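Local coordinates for protein flap endonuclease 1 (Desulfurococcus amylolyticus, PDB 3ORY) that probably cuts 5' flaps from branched DNA during replication and repair as a structure-specific, metal-dependent nuclease, at residues F76-I80 against R332-L337; S151-M156 against A317-L322; W310-P315 against Y340-F344. All coordinates share one frame; numbering follows the deposited sequence.

Contact 1: residues F76-I80 against R332-L337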
loop_
_atom_site.group_PDB
_atom_site.type_symbol
_atom_site.label_atom_id
_atom_site.label_comp_id
_atom_site.label_asym_id
_atom_site.label_seq_id
_atom_site.Cartn_x
_atom_site.Cartn_y
_atom_site.Cartn_z
ATOM N N PHE A 76 7.079 10.875 -6.567
ATOM C CA PHE A 76 7.832 12.116 -6.444
ATOM C C PHE A 76 7.239 13.052 -5.387
ATOM O O PHE A 76 7.882 13.351 -4.380
ATOM C CB PHE A 76 7.912 12.807 -7.809
ATOM C CG PHE A 76 8.698 14.098 -7.808
ATOM C CD1 PHE A 76 10.061 14.110 -7.497
ATOM C CD2 PHE A 76 8.079 15.300 -8.157
ATOM C CE1 PHE A 76 10.787 15.317 -7.516
ATOM C CE2 PHE A 76 8.797 16.505 -8.181
ATOM C CZ PHE A 76 10.150 16.509 -7.864
ATOM N N TYR A 77 6.008 13.487 -5.609
ATOM C CA TYR A 77 5.405 14.517 -4.767
ATOM C C TYR A 77 5.100 14.055 -3.346
ATOM O O TYR A 77 5.294 14.815 -2.401
ATOM C CB TYR A 77 4.168 15.127 -5.441
ATOM C CG TYR A 77 4.528 15.962 -6.654
ATOM C CD1 TYR A 77 5.225 17.174 -6.511
ATOM C CD2 TYR A 77 4.175 15.554 -7.942
ATOM C CE1 TYR A 77 5.564 17.951 -7.625
ATOM C CE2 TYR A 77 4.507 16.333 -9.065
ATOM C CZ TYR A 77 5.204 17.520 -8.893
ATOM O OH TYR A 77 5.539 18.281 -9.991
ATOM N N ARG A 78 4.638 12.812 -3.196
ATOM C CA ARG A 78 4.334 12.279 -1.870
ATOM C C ARG A 78 5.601 12.061 -1.050
ATOM O O ARG A 78 5.617 12.351 0.149
ATOM C CB ARG A 78 3.526 10.982 -1.965
ATOM C CG ARG A 78 3.259 10.282 -0.629
ATOM C CD ARG A 78 2.422 11.151 0.317
ATOM N NE ARG A 78 1.176 11.612 -0.301
ATOM C CZ ARG A 78 0.107 12.014 0.382
ATOM N NH1 ARG A 78 0.118 11.999 1.708
ATOM N NH2 ARG A 78 -0.980 12.416 -0.259
ATOM N N THR A 79 6.661 11.564 -1.692
ATOM C CA THR A 79 7.929 11.345 -0.986
ATOM C C THR A 79 8.515 12.669 -0.498
ATOM O O THR A 79 9.033 12.741 0.616
ATOM C CB THR A 79 8.958 10.575 -1.831
ATOM O OG1 THR A 79 8.402 9.306 -2.209
ATOM C CG2 THR A 79 10.245 10.329 -1.037
ATOM N N ILE A 80 8.429 13.696 -1.342
ATOM C CA ILE A 80 8.829 15.058 -0.963
ATOM C C ILE A 80 8.074 15.511 0.283
ATOM O O ILE A 80 8.689 15.980 1.238
ATOM C CB ILE A 80 8.632 16.074 -2.113
ATOM C CG1 ILE A 80 9.631 15.788 -3.231
ATOM C CG2 ILE A 80 8.833 17.531 -1.616
ATOM C CD1 ILE A 80 9.464 16.687 -4.440
ATOM N N ARG A 332 7.013 22.988 -12.387
ATOM C CA ARG A 332 6.530 22.260 -11.220
ATOM C C ARG A 332 7.617 21.372 -10.614
ATOM O O ARG A 332 7.798 21.360 -9.394
ATOM C CB ARG A 332 5.248 21.480 -11.535
ATOM C CG ARG A 332 4.010 22.393 -11.644
ATOM C CD ARG A 332 2.693 21.605 -11.597
ATOM N NE ARG A 332 2.426 20.892 -12.851
ATOM C CZ ARG A 332 1.824 21.429 -13.915
ATOM N NH1 ARG A 332 1.631 20.696 -15.008
ATOM N NH2 ARG A 332 1.421 22.698 -13.897
ATOM N N VAL A 333 8.365 20.671 -11.467
ATOM C CA VAL A 333 9.437 19.801 -10.985
ATOM C C VAL A 333 10.578 20.607 -10.349
ATOM O O VAL A 333 11.050 20.267 -9.260
ATOM C CB VAL A 333 9.949 18.839 -12.095
ATOM C CG1 VAL A 333 11.220 18.138 -11.663
ATOM C CG2 VAL A 333 8.866 17.831 -12.443
ATOM N N SER A 334 11.007 21.676 -11.017
ATOM C CA SER A 334 12.087 22.526 -10.485
ATOM C C SER A 334 11.742 23.169 -9.135
ATOM O O SER A 334 12.552 23.137 -8.207
ATOM C CB SER A 334 12.504 23.590 -11.499
ATOM O OG SER A 334 12.945 22.986 -12.705
ATOM N N THR A 335 10.542 23.749 -9.040
ATOM C CA THR A 335 10.046 24.333 -7.787
ATOM C C THR A 335 10.026 23.287 -6.655
ATOM O O THR A 335 10.518 23.548 -5.555
ATOM C CB THR A 335 8.641 24.979 -7.975
ATOM O OG1 THR A 335 8.720 26.011 -8.964
ATOM C CG2 THR A 335 8.138 25.589 -6.687
ATOM N N ALA A 336 9.481 22.100 -6.937
ATOM C CA ALA A 336 9.450 21.030 -5.937
ATOM C C ALA A 336 10.860 20.610 -5.510
ATOM O O ALA A 336 11.118 20.414 -4.321
ATOM C CB ALA A 336 8.653 19.829 -6.443
ATOM N N LEU A 337 11.767 20.470 -6.480
ATOM C CA LEU A 337 13.157 20.118 -6.177
ATOM C C LEU A 337 13.848 21.160 -5.279
ATOM O O LEU A 337 14.552 20.797 -4.332
ATOM C CB LEU A 337 13.963 19.895 -7.462
ATOM C CG LEU A 337 13.744 18.556 -8.180
ATOM C CD1 LEU A 337 14.368 18.612 -9.573
ATOM C CD2 LEU A 337 14.286 17.372 -7.353
#

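Contact 2: residues S151-M156 against A317-L322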
loop_
_atom_site.group_PDB
_atom_site.type_symbol
_atom_site.label_atom_id
_atom_site.label_comp_id
_atom_site.label_asym_id
_atom_site.label_seq_id
_atom_site.Cartn_x
_atom_site.Cartn_y
_atom_site.Cartn_z
ATOM N N SER A 151 14.579 3.824 -10.124
ATOM C CA SER A 151 15.468 4.849 -10.694
ATOM C C SER A 151 15.158 6.233 -10.145
ATOM O O SER A 151 16.074 7.002 -9.854
ATOM C CB SER A 151 15.374 4.882 -12.223
ATOM O OG SER A 151 15.845 3.665 -12.778
ATOM N N LEU A 152 13.875 6.559 -10.017
ATOM C CA LEU A 152 13.482 7.864 -9.478
ATOM C C LEU A 152 13.944 8.041 -8.022
ATOM O O LEU A 152 14.487 9.089 -7.655
ATOM C CB LEU A 152 11.968 8.086 -9.602
ATOM C CG LEU A 152 11.436 9.391 -8.985
ATOM C CD1 LEU A 152 12.031 10.645 -9.688
ATOM C CD2 LEU A 152 9.911 9.422 -9.008
ATOM N N LEU A 153 13.722 7.017 -7.197
ATOM C CA LEU A 153 14.154 7.062 -5.802
ATOM C C LEU A 153 15.667 7.242 -5.693
ATOM O O LEU A 153 16.128 8.057 -4.883
ATOM C CB LEU A 153 13.665 5.831 -5.020
ATOM C CG LEU A 153 12.135 5.704 -4.926
ATOM C CD1 LEU A 153 11.723 4.317 -4.422
ATOM C CD2 LEU A 153 11.510 6.801 -4.054
ATOM N N ASP A 154 16.427 6.497 -6.514
ATOM C CA ASP A 154 17.883 6.672 -6.604
ATOM C C ASP A 154 18.244 8.135 -6.870
ATOM O O ASP A 154 19.088 8.711 -6.176
ATOM C CB ASP A 154 18.500 5.806 -7.719
ATOM C CG ASP A 154 18.404 4.307 -7.439
ATOM O OD1 ASP A 154 18.059 3.916 -6.303
ATOM O OD2 ASP A 154 18.667 3.519 -8.380
ATOM N N ALA A 155 17.605 8.729 -7.874
ATOM C CA ALA A 155 17.835 10.143 -8.202
ATOM C C ALA A 155 17.496 11.085 -7.038
ATOM O O ALA A 155 18.158 12.119 -6.850
ATOM C CB ALA A 155 17.062 10.527 -9.450
ATOM N N MET A 156 16.479 10.724 -6.255
ATOM C CA MET A 156 16.031 11.539 -5.108
ATOM C C MET A 156 16.878 11.317 -3.848
ATOM O O MET A 156 16.735 12.043 -2.869
ATOM C CB MET A 156 14.552 11.262 -4.781
ATOM C CG MET A 156 13.552 11.647 -5.880
ATOM S SD MET A 156 11.829 11.244 -5.464
ATOM C CE MET A 156 11.487 12.434 -4.168
ATOM N N ALA A 317 19.211 14.480 -12.444
ATOM C CA ALA A 317 18.761 13.113 -12.722
ATOM C C ALA A 317 17.248 13.012 -12.537
ATOM O O ALA A 317 16.572 12.373 -13.336
ATOM C CB ALA A 317 19.485 12.101 -11.838
ATOM N N VAL A 318 16.721 13.670 -11.503
ATOM C CA VAL A 318 15.268 13.733 -11.320
ATOM C C VAL A 318 14.608 14.428 -12.522
ATOM O O VAL A 318 13.623 13.926 -13.065
ATOM C CB VAL A 318 14.850 14.436 -10.004
ATOM C CG1 VAL A 318 13.323 14.548 -9.923
ATOM C CG2 VAL A 318 15.379 13.680 -8.780
ATOM N N LYS A 319 15.160 15.571 -12.938
ATOM C CA LYS A 319 14.638 16.288 -14.106
ATOM C C LYS A 319 14.641 15.417 -15.363
ATOM O O LYS A 319 13.650 15.381 -16.095
ATOM C CB LYS A 319 15.415 17.573 -14.387
ATOM C CG LYS A 319 14.860 18.305 -15.613
ATOM C CD LYS A 319 15.930 18.784 -16.587
ATOM C CE LYS A 319 16.911 17.718 -16.975
ATOM N NZ LYS A 319 17.471 18.002 -18.321
ATOM N N ARG A 320 15.754 14.723 -15.609
ATOM C CA ARG A 320 15.859 13.841 -16.778
ATOM C C ARG A 320 14.734 12.799 -16.795
ATOM O O ARG A 320 14.032 12.649 -17.801
ATOM C CB ARG A 320 17.248 13.190 -16.869
ATOM C CG ARG A 320 18.380 14.187 -17.249
ATOM C CD ARG A 320 19.676 13.490 -17.726
ATOM N NE ARG A 320 20.016 12.321 -16.905
ATOM C CZ ARG A 320 20.810 12.344 -15.833
ATOM N NH1 ARG A 320 21.377 13.482 -15.428
ATOM N NH2 ARG A 320 21.042 11.217 -15.159
ATOM N N ILE A 321 14.539 12.107 -15.678
ATOM C CA ILE A 321 13.461 11.118 -15.565
ATOM C C ILE A 321 12.063 11.740 -15.762
ATOM O O ILE A 321 11.314 11.331 -16.661
ATOM C CB ILE A 321 13.538 10.345 -14.224
ATOM C CG1 ILE A 321 14.825 9.510 -14.175
ATOM C CG2 ILE A 321 12.327 9.427 -14.067
ATOM C CD1 ILE A 321 15.239 9.065 -12.792
ATOM N N LEU A 322 11.718 12.732 -14.943
ATOM C CA LEU A 322 10.362 13.286 -14.953
ATOM C C LEU A 322 10.069 14.196 -16.142
ATOM O O LEU A 322 9.097 13.980 -16.872
ATOM C CB LEU A 322 10.059 14.025 -13.639
ATOM C CG LEU A 322 10.154 13.190 -12.358
ATOM C CD1 LEU A 322 9.748 14.049 -11.177
ATOM C CD2 LEU A 322 9.282 11.938 -12.437
#

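Contact 3: residues W310-P315 against Y340-F344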
loop_
_atom_site.group_PDB
_atom_site.type_symbol
_atom_site.label_atom_id
_atom_site.label_comp_id
_atom_site.label_asym_id
_atom_site.label_seq_id
_atom_site.Cartn_x
_atom_site.Cartn_y
_atom_site.Cartn_z
ATOM N N TRP A 310 20.539 7.378 3.337
ATOM C CA TRP A 310 20.031 8.448 2.497
ATOM C C TRP A 310 21.199 9.194 1.845
ATOM O O TRP A 310 22.192 9.506 2.511
ATOM C CB TRP A 310 19.159 9.397 3.324
ATOM C CG TRP A 310 17.890 8.745 3.825
ATOM C CD1 TRP A 310 16.664 8.802 3.239
ATOM C CD2 TRP A 310 17.738 7.929 4.996
ATOM N NE1 TRP A 310 15.752 8.078 3.968
ATOM C CE2 TRP A 310 16.384 7.528 5.050
ATOM C CE3 TRP A 310 18.607 7.509 6.011
ATOM C CZ2 TRP A 310 15.881 6.714 6.070
ATOM C CZ3 TRP A 310 18.104 6.701 7.030
ATOM C CH2 TRP A 310 16.755 6.313 7.050
ATOM N N HIS A 311 21.081 9.466 0.547
ATOM C CA HIS A 311 22.135 10.154 -0.215
ATOM C C HIS A 311 21.657 11.485 -0.757
ATOM O O HIS A 311 20.455 11.711 -0.900
ATOM C CB HIS A 311 22.638 9.287 -1.374
ATOM C CG HIS A 311 23.156 7.955 -0.946
ATOM N ND1 HIS A 311 24.213 7.813 -0.069
ATOM C CD2 HIS A 311 22.767 6.701 -1.274
ATOM C CE1 HIS A 311 24.446 6.528 0.130
ATOM N NE2 HIS A 311 23.584 5.831 -0.592
ATOM N N THR A 312 22.611 12.364 -1.061
ATOM C CA THR A 312 22.316 13.675 -1.614
ATOM C C THR A 312 21.440 13.542 -2.860
ATOM O O THR A 312 21.783 12.809 -3.780
ATOM C CB THR A 312 23.627 14.424 -1.961
ATOM O OG1 THR A 312 24.464 14.455 -0.798
ATOM C CG2 THR A 312 23.349 15.862 -2.425
ATOM N N PRO A 313 20.292 14.242 -2.886
ATOM C CA PRO A 313 19.482 14.219 -4.103
ATOM C C PRO A 313 20.269 14.694 -5.328
ATOM O O PRO A 313 21.173 15.535 -5.204
ATOM C CB PRO A 313 18.342 15.184 -3.783
ATOM C CG PRO A 313 18.242 15.142 -2.279
ATOM C CD PRO A 313 19.643 14.995 -1.795
ATOM N N ASP A 314 19.932 14.137 -6.489
ATOM C CA ASP A 314 20.538 14.513 -7.760
ATOM C C ASP A 314 19.459 15.198 -8.619
ATOM O O ASP A 314 18.722 14.527 -9.342
ATOM C CB ASP A 314 21.117 13.255 -8.438
ATOM C CG ASP A 314 21.825 13.551 -9.765
ATOM O OD1 ASP A 314 21.687 14.653 -10.333
ATOM O OD2 ASP A 314 22.506 12.634 -10.260
ATOM N N PRO A 315 19.334 16.540 -8.507
ATOM C CA PRO A 315 18.236 17.256 -9.176
ATOM C C PRO A 315 18.195 17.043 -10.688
ATOM O O PRO A 315 17.119 16.826 -11.252
ATOM C CB PRO A 315 18.515 18.727 -8.836
ATOM C CG PRO A 315 19.223 18.657 -7.507
ATOM C CD PRO A 315 20.110 17.438 -7.627
ATOM N N TYR A 340 12.517 20.472 -1.963
ATOM C CA TYR A 340 12.937 19.152 -1.518
ATOM C C TYR A 340 14.385 19.118 -1.044
ATOM O O TYR A 340 14.668 18.543 0.008
ATOM C CB TYR A 340 12.699 18.090 -2.605
ATOM C CG TYR A 340 13.270 16.723 -2.282
ATOM C CD1 TYR A 340 12.831 15.995 -1.163
ATOM C CD2 TYR A 340 14.236 16.143 -3.107
ATOM C CE1 TYR A 340 13.353 14.718 -0.877
ATOM C CE2 TYR A 340 14.760 14.870 -2.834
ATOM C CZ TYR A 340 14.314 14.170 -1.714
ATOM O OH TYR A 340 14.848 12.927 -1.451
ATOM N N VAL A 341 15.297 19.729 -1.802
ATOM C CA VAL A 341 16.713 19.721 -1.407
ATOM C C VAL A 341 16.942 20.439 -0.068
ATOM O O VAL A 341 17.742 19.988 0.756
ATOM C CB VAL A 341 17.685 20.231 -2.518
ATOM C CG1 VAL A 341 17.621 19.316 -3.752
ATOM C CG2 VAL A 341 17.423 21.685 -2.900
ATOM N N LYS A 342 16.217 21.533 0.153
ATOM C CA LYS A 342 16.302 22.254 1.424
ATOM C C LYS A 342 15.805 21.396 2.582
ATOM O O LYS A 342 16.495 21.248 3.593
ATOM C CB LYS A 342 15.549 23.586 1.359
ATOM C CG LYS A 342 16.148 24.620 0.383
ATOM C CD LYS A 342 17.470 25.254 0.881
ATOM C CE LYS A 342 18.721 24.465 0.433
ATOM N NZ LYS A 342 18.895 24.413 -1.052
ATOM N N ALA A 343 14.627 20.801 2.412
ATOM C CA ALA A 343 14.048 19.953 3.450
ATOM C C ALA A 343 14.909 18.710 3.706
ATOM O O ALA A 343 15.029 18.266 4.846
ATOM C CB ALA A 343 12.617 19.576 3.098
ATOM N N PHE A 344 15.527 18.172 2.651
ATOM C CA PHE A 344 16.423 17.013 2.773
ATOM C C PHE A 344 17.625 17.339 3.657
ATOM O O PHE A 344 17.969 16.579 4.556
ATOM C CB PHE A 344 16.907 16.551 1.390
ATOM C CG PHE A 344 17.614 15.222 1.402
ATOM C CD1 PHE A 344 16.940 14.060 1.034
ATOM C CD2 PHE A 344 18.956 15.128 1.770
ATOM C CE1 PHE A 344 17.588 12.820 1.038
ATOM C CE2 PHE A 344 19.609 13.892 1.780
ATOM C CZ PHE A 344 18.922 12.741 1.418
#

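Contact 1: residues F76-I80 against R332-L337
Phe76, Tyr77 and Ile80 of helix 70-84 pack on Val333, Ala336 and Leu337 of helix 330-347 in a buried, apolar contact between two nearly parallel helices, the second being the last helix of the modelled chain. The segment axes cross at 17° and come no nearer than 11.3 Å, a wide spacing bridged by long side chains from helix 70-84 and a small residue opposite. Ala336 is the focus. Its CB lies 3.8 Å from Phe76 CE2, 3.8 Å from Tyr77 CE1 and 3.8 Å from Ile80 CD1, so one methyl is approached by three neighbours on the same helix. Those three also brace one another: Phe76 CD2 sits 3.5 Å above the centre of the Tyr77 ring, while Ile80 CD1 lies over a face of Phe76, toward its rim. In the fold, helix 70-84 belongs to the beta-alpha-beta connection between the parallel strands 37-41 and 88-93, and helix 330-347 packs beside it. The Phe76 ring extends that far because CG is anti to the main-chain nitrogen (chi1 -179°), and its edge carbon CE1 comes 4.1 Å from Leu337 CD2, the two side chains crossing at about a right angle. Val318 and Leu322 of helix 315-325, with Leu152 and Met156 of helix 143-156, complete its surroundings. With Phe76 cut back to an alanine, Ala336 CB and Leu337 CD2 would lose the ring they pack on, and a gap is likely to open between the helices. Toward solvent, Tyr77 reaches the first turn of the other helix with its hydroxyl, OH 3.6 Å from Arg332 CB.

Contact 2: residues S151-M156 against A317-L322
Val318 of helix 315-325 fits against Leu152, Ala155 and Met156 near the end of helix 143-156, and the two segments run roughly antiparallel (154°) with axes 9.0 Å apart. The backbones come closest at Ala155 and Val318, whose CA atoms are 5.4 Å apart, a distance made possible by the small side chain of Ala155. From CB, Val318 forks into two methyls with separate tasks. CG2, beside its own backbone N, touches Ala155 CB at 3.6 Å, lies 3.7 Å from Ala155 O and meets Met156 CG at 4.0 Å. CG1 is anti to that nitrogen (chi1 176°) and turns to Leu152, meeting CD1 at 4.1 Å; it also packs on the ring of Phe76 in helix 70-84. The same Leu152 CD1 reaches Leu322 CD2, one turn further along, where the two leucines cross at about a right angle. Ala155 CB also meets Ala317 CB, methyl to methyl, at 3.7 Å. One turn on from Ala317, Ile321 uses its tip, CD1 resting 3.7 Å from Ser151 O and close to Ala155 CB. Helix 143-156 leads into strand 160-162 of the central sheet, so this contact lays helix 315-325 alongside a helix of the nuclease core. Lys319 and Arg320 form salt bridges within their own helix, to Asp324 and Asp316. Ser151 O already accepts the helical bond from Ala155 N, so its main polar demand is met although a methyl lies against it; between these segments cohesion is probably mostly the burial of close-fitting hydrocarbon.

Contact 3: residues W310-P315 against Y340-F344
Pro313 points its CD at the face of the Phe344 ring in a CH-pi contact, 3.6 Å from the ring centroid and 11° off the ring normal, with its own ring steeply inclined. The rest of the proline ring is used as well: CG comes 3.5 Å from Tyr340 CE2 and CB 4.2 Å from Val341 CG1, so three residues on one side of helix 330-347 form its seat. With chi1 at -169°, Phe344 CG lies opposite N about the CA-CB bond and the ring swings toward the loop. At the far end of the ring, CZ meets Trp310 CB at 3.9 Å and His311 O at 3.0 Å, a tight fit. Beyond Pro313, Pro315 CG rests 4.1 Å from Val341 CG1, where both residues are at least partly exposed. Segment 310-315 is the extended lead-in to helix 315-325: Asp314 is the N-cap, its OD1 accepting from Ala317 N, and Pro315 opens the first turn. Backbone hydrogen bonds of Asp314 with Ala155 and of His311 with Gly157 tie this lead-in to helix 143-156 and the link that follows it. Further out, Tyr340 OH is hydrogen-bonded to Met156 O, a bond consistent with holding the ring beside Pro313, and Trp310 NE1 is hydrogen-bonded to Pro89 O, tying Trp310 to strand 88-93.

How the contacts relate
Contacts 1 and 2 are buried helix-helix packing, whereas contact 3 is only partly buried and sets a loop on a helix. Helix 330-347 serves both contacts 1 and 3, and helix 315-325, used in contact 2, begins where the loop of contact 3 ends. Phe76 joins the first two, with CE1 3.6 Å from Val318 CG1. Contact 1 mixes aromatic rings with aliphatic groups, contact 2 is almost purely aliphatic, and contact 3 relies on proline against aromatic rings. Polar bonds gather where contacts 2 and 3 meet, on main-chain carbonyls of segment 151-156, while contacts 1 and 2 meet through packing.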